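Long-range contact in putative histidinol-phosphate aminotransferase (Erwinia carotovora atroseptica, PDB 3LY1), which probably acts as a pyridoxal-phosphate-dependent transaminase of the histidinol-phosphate aminotransferase subfamily: residues L207-S212 with V222-A227. Sequence-based numbering, arbitrary orientation. Where two conformers were deposited one is given.
Sequences LLKTFS and VGYAVA. With PLP (pyridoxal-5'-phosphate), chain E; EDO (1,2-ethanediol), chain H.
Lys209 and Tyr224 face each other as an antiparallel hydrogen-bonded pair, and their side chains run side by side in the same direction. Tyr224 has its CG between its own backbone N and carbonyl carbon (chi1 61°), a rotation that swings the ring across to the neighbouring strand, where Lys209 CB sits over one face, offset toward the rim, 4.0 Å from the ring centroid and 26° off the ring normal, as a CH-pi contact. In the conformer described here the lysine chain then bends at chi3 and chi4; its CE passes 3.5 Å from Tyr224 OH, while NZ leads off to a salt bridge with Glu184. Tyr224 OH hydrogen-bonds to His64 and to O1 of an ethanediol molecule, probably from the crystallisation liquor. The Phe211 and Tyr224 side chains cross at about a right angle, touching obliquely at CE1 to CE1, 4.0 Å, and Phe211 CD1 lies 3.7 Å from Val222 CG1. Backbone bonding extends beyond the strands: Phe211 N also donates to Val222 O (2.9 Å). Strands 205-210 and 223-226 are adjacent in the mixed seven-stranded sheet of the fold type I large domain, where 223-226 runs antiparallel to both its neighbours. On the face carrying Leu208 and Ala225, Leu208 CD2 packs 3.6 Å from Ala225 CB, with Ile81 and Ile232 nearby from flanking helices. In the non-hydrogen-bonded pair Thr210-Gly223 the CA atoms come to 3.9 Å; the glycine, with no side chain, brings nothing against Lys209 O. The strand ends at Thr210, already in the cofactor site: its OG1, anti to its own N (chi1 -175°), donates to phosphate O2P of pyridoxal-5'-phosphate and accepts from Ser212 N, closing an ST turn. Ser212 OG donates to O3P at 2.5 Å and accepts from a water that in turn takes the N-H of Val222, thereby tying the second segment indirectly to the phosphate of a cofactor also hydrogen-bonded by Tyr48 of the second subunit.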
ATOM      1  N   LEU A 207      -9.446 -10.950  11.797  1.00 12.02           N
ATOM      2  CA  LEU A 207      -8.353 -10.562  12.665  1.00 13.31           C
ATOM      3  C   LEU A 207      -7.387  -9.734  11.864  1.00 13.01           C
ATOM      4  O   LEU A 207      -6.944 -10.138  10.777  1.00 14.27           O
ATOM      5  CB  LEU A 207      -7.637 -11.786  13.191  1.00 12.77           C
ATOM      6  CG  LEU A 207      -6.334 -11.623  13.961  1.00 13.44           C
ATOM      7  CD1 LEU A 207      -6.529 -10.704  15.183  1.00 12.17           C
ATOM      8  CD2 LEU A 207      -5.841 -12.991  14.370  1.00 12.41           C
ATOM      9  N   LEU A 208      -7.035  -8.589  12.403  1.00 12.50           N
ATOM     10  CA  LEU A 208      -6.048  -7.716  11.776  1.00 12.84           C
ATOM     11  C   LEU A 208      -4.830  -7.649  12.664  1.00 12.84           C
ATOM     12  O   LEU A 208      -4.944  -7.456  13.909  1.00 14.08           O
ATOM     13  CB  LEU A 208      -6.612  -6.331  11.578  1.00 11.66           C
ATOM     14  CG  LEU A 208      -7.797  -6.191  10.626  1.00 13.64           C
ATOM     15  CD1 LEU A 208      -8.251  -4.790  10.662  1.00 12.86           C
ATOM     16  CD2 LEU A 208      -7.484  -6.694   9.158  1.00 14.88           C
ATOM     17  N   LYS A 209      -3.679  -7.799  12.007  1.00 12.12           N
ATOM     18  CA  LYS A 209      -2.395  -7.714  12.673  0.50 12.66           C
ATOM     19  C   LYS A 209      -1.412  -6.911  11.832  1.00 13.30           C
ATOM     20  O   LYS A 209      -1.647  -6.637  10.649  1.00 13.24           O
ATOM     21  CB  LYS A 209      -1.860  -9.119  13.039  0.50 12.76           C
ATOM     22  CG  LYS A 209      -2.573  -9.714  14.303  0.50 12.37           C
ATOM     23  CD  LYS A 209      -2.004 -11.048  14.781  0.50 11.50           C
ATOM     24  CE  LYS A 209      -0.601 -10.866  15.388  0.50  9.87           C
ATOM     25  NZ  LYS A 209      -0.628 -10.227  16.757  0.50  8.91           N
ATOM     26  N   THR A 210      -0.331  -6.470  12.471  1.00 13.91           N
ATOM     27  CA  THR A 210       0.636  -5.567  11.843  1.00 13.96           C
ATOM     28  C   THR A 210       2.038  -5.902  12.341  1.00 14.78           C
ATOM     29  O   THR A 210       2.171  -6.425  13.422  1.00 14.11           O
ATOM     30  CB  THR A 210       0.319  -4.097  12.140  1.00 15.70           C
ATOM     31  OG1 THR A 210       1.228  -3.249  11.410  1.00 15.38           O
ATOM     32  CG2 THR A 210       0.390  -3.810  13.632  1.00 15.82           C
ATOM     33  N   PHE A 211       3.060  -5.600  11.535  1.00 15.16           N
ATOM     34  CA  PHE A 211       4.474  -5.646  11.956  1.00 14.61           C
ATOM     35  C   PHE A 211       4.972  -4.292  12.536  1.00 14.72           C
ATOM     36  O   PHE A 211       6.161  -4.125  12.843  1.00 13.89           O
ATOM     37  CB  PHE A 211       5.343  -6.069  10.778  1.00 14.32           C
ATOM     38  CG  PHE A 211       5.294  -7.545  10.466  1.00 14.81           C
ATOM     39  CD1 PHE A 211       4.269  -8.110   9.702  1.00 14.07           C
ATOM     40  CD2 PHE A 211       6.276  -8.370  10.937  1.00 15.03           C
ATOM     41  CE1 PHE A 211       4.264  -9.484   9.429  1.00 13.23           C
ATOM     42  CE2 PHE A 211       6.287  -9.744  10.651  1.00 17.12           C
ATOM     43  CZ  PHE A 211       5.278 -10.300   9.902  1.00 15.06           C
ATOM     44  N   SER A 212       4.075  -3.322  12.644  1.00 15.54           N
ATOM     45  CA  SER A 212       4.425  -1.946  12.963  1.00 16.02           C
ATOM     46  C   SER A 212       4.774  -1.741  14.459  1.00 16.45           C
ATOM     47  O   SER A 212       5.326  -0.714  14.790  1.00 16.98           O
ATOM     48  CB  SER A 212       3.291  -0.998  12.588  1.00 16.34           C
ATOM     49  OG  SER A 212       3.140  -0.854  11.200  1.00 16.78           O
ATOM     50  N   VAL A 222       3.915  -3.310   6.565  1.00 13.67           N
ATOM     51  CA  VAL A 222       3.545  -4.703   6.425  1.00 14.08           C
ATOM     52  C   VAL A 222       2.533  -5.062   7.491  1.00 13.81           C
ATOM     53  O   VAL A 222       2.816  -4.978   8.672  1.00 14.94           O
ATOM     54  CB  VAL A 222       4.782  -5.671   6.515  1.00 14.08           C
ATOM     55  CG1 VAL A 222       4.370  -7.099   6.113  1.00 13.37           C
ATOM     56  CG2 VAL A 222       5.989  -5.177   5.662  1.00 15.68           C
ATOM     57  N   GLY A 223       1.336  -5.449   7.067  1.00 14.91           N
ATOM     58  CA  GLY A 223       0.349  -6.010   7.963  1.00 14.48           C
ATOM     59  C   GLY A 223      -0.403  -7.098   7.233  1.00 14.19           C
ATOM     60  O   GLY A 223      -0.046  -7.451   6.104  1.00 13.85           O
ATOM     61  N   TYR A 224      -1.424  -7.656   7.883  1.00 13.37           N
ATOM     62  CA  TYR A 224      -2.192  -8.736   7.286  1.00 13.29           C
ATOM     63  C   TYR A 224      -3.543  -8.928   7.988  1.00 14.05           C
ATOM     64  O   TYR A 224      -3.765  -8.414   9.110  1.00 13.58           O
ATOM     65  CB  TYR A 224      -1.398 -10.057   7.232  1.00 12.91           C
ATOM     66  CG  TYR A 224      -0.974 -10.619   8.563  1.00 13.47           C
ATOM     67  CD1 TYR A 224       0.126 -10.118   9.233  1.00 14.81           C
ATOM     68  CD2 TYR A 224      -1.677 -11.663   9.157  1.00 15.43           C
ATOM     69  CE1 TYR A 224       0.539 -10.644  10.444  1.00 17.44           C
ATOM     70  CE2 TYR A 224      -1.291 -12.176  10.393  1.00 15.76           C
ATOM     71  CZ  TYR A 224      -0.175 -11.683  11.025  1.00 17.77           C
ATOM     72  OH  TYR A 224       0.196 -12.211  12.240  1.00 19.50           O
ATOM     73  N   ALA A 225      -4.450  -9.589   7.270  1.00 14.23           N
ATOM     74  CA  ALA A 225      -5.719 -10.085   7.817  1.00 13.93           C
ATOM     75  C   ALA A 225      -5.694 -11.627   7.870  1.00 14.16           C
ATOM     76  O   ALA A 225      -5.078 -12.304   7.014  1.00 14.85           O
ATOM     77  CB  ALA A 225      -6.907  -9.573   7.018  1.00 12.87           C
ATOM     78  N   VAL A 226      -6.353 -12.173   8.881  1.00 14.60           N
ATOM     79  CA  VAL A 226      -6.618 -13.603   9.005  1.00 13.70           C
ATOM     80  C   VAL A 226      -8.129 -13.810   9.054  1.00 13.91           C
ATOM     81  O   VAL A 226      -8.849 -13.115   9.808  1.00 13.15           O
ATOM     82  CB  VAL A 226      -5.931 -14.208  10.233  1.00 14.63           C
ATOM     83  CG1 VAL A 226      -5.975 -15.761  10.149  1.00 13.33           C
ATOM     84  CG2 VAL A 226      -4.484 -13.651  10.404  1.00 12.95           C
ATOM     85  N   ALA A 227      -8.658 -14.681   8.191  1.00 13.24           N
ATOM     86  CA  ALA A 227     -10.095 -14.940   8.195  1.00 12.70           C
ATOM     87  C   ALA A 227     -10.402 -16.219   7.426  1.00 13.34           C
ATOM     88  O   ALA A 227      -9.512 -16.812   6.821  1.00 13.17           O
ATOM     89  CB  ALA A 227     -10.843 -13.754   7.589  1.00 11.55           C
TER
HETATM   90  N1  PLP E 500      -4.750  -0.541  14.506  1.00 22.27           N
HETATM   91  C2  PLP E 500      -4.457   0.171  15.651  1.00 23.66           C
HETATM   92  C2A PLP E 500      -5.241  -0.122  16.905  1.00 21.62           C
HETATM   93  C3  PLP E 500      -3.471   1.156  15.589  1.00 23.38           C
HETATM   94  O3  PLP E 500      -3.195   1.871  16.710  1.00 23.50           O
HETATM   95  C4  PLP E 500      -2.796   1.403  14.373  1.00 29.17           C
HETATM   96  C4A PLP E 500      -1.640   2.368  14.319  1.00 33.61           C
HETATM   97  O4A PLP E 500      -1.848   3.468  14.804  1.00 41.58           O
HETATM   98  C5  PLP E 500      -3.117   0.676  13.221  1.00 23.83           C
HETATM   99  C6  PLP E 500      -4.121  -0.289  13.321  1.00 22.61           C
HETATM  100  C5A PLP E 500      -2.437   0.910  11.889  1.00 26.61           C
HETATM  101  O4P PLP E 500      -1.021   0.650  11.885  1.00 24.18           O
HETATM  102  P   PLP E 500      -0.281   0.128  10.571  1.00 23.16           P
HETATM  103  O1P PLP E 500      -0.926   0.635   9.320  1.00 23.75           O
HETATM  104  O2P PLP E 500      -0.371  -1.366  10.730  1.00 25.58           O
HETATM  105  O3P PLP E 500       1.129   0.654  10.788  1.00 27.13           O
HETATM  106  C1  EDO H   2       3.163 -11.125  12.952  1.00 40.92           C
HETATM  107  O1  EDO H   2       2.088 -10.898  13.856  1.00 40.07           O
HETATM  108  C2  EDO H   2       3.588 -12.579  13.070  1.00 40.94           C
HETATM  109  O2  EDO H   2       4.456 -12.688  14.192  1.00 42.85           O
HETATM  110  O   HOH W   1       4.533  -2.133   9.153  1.00 13.98           O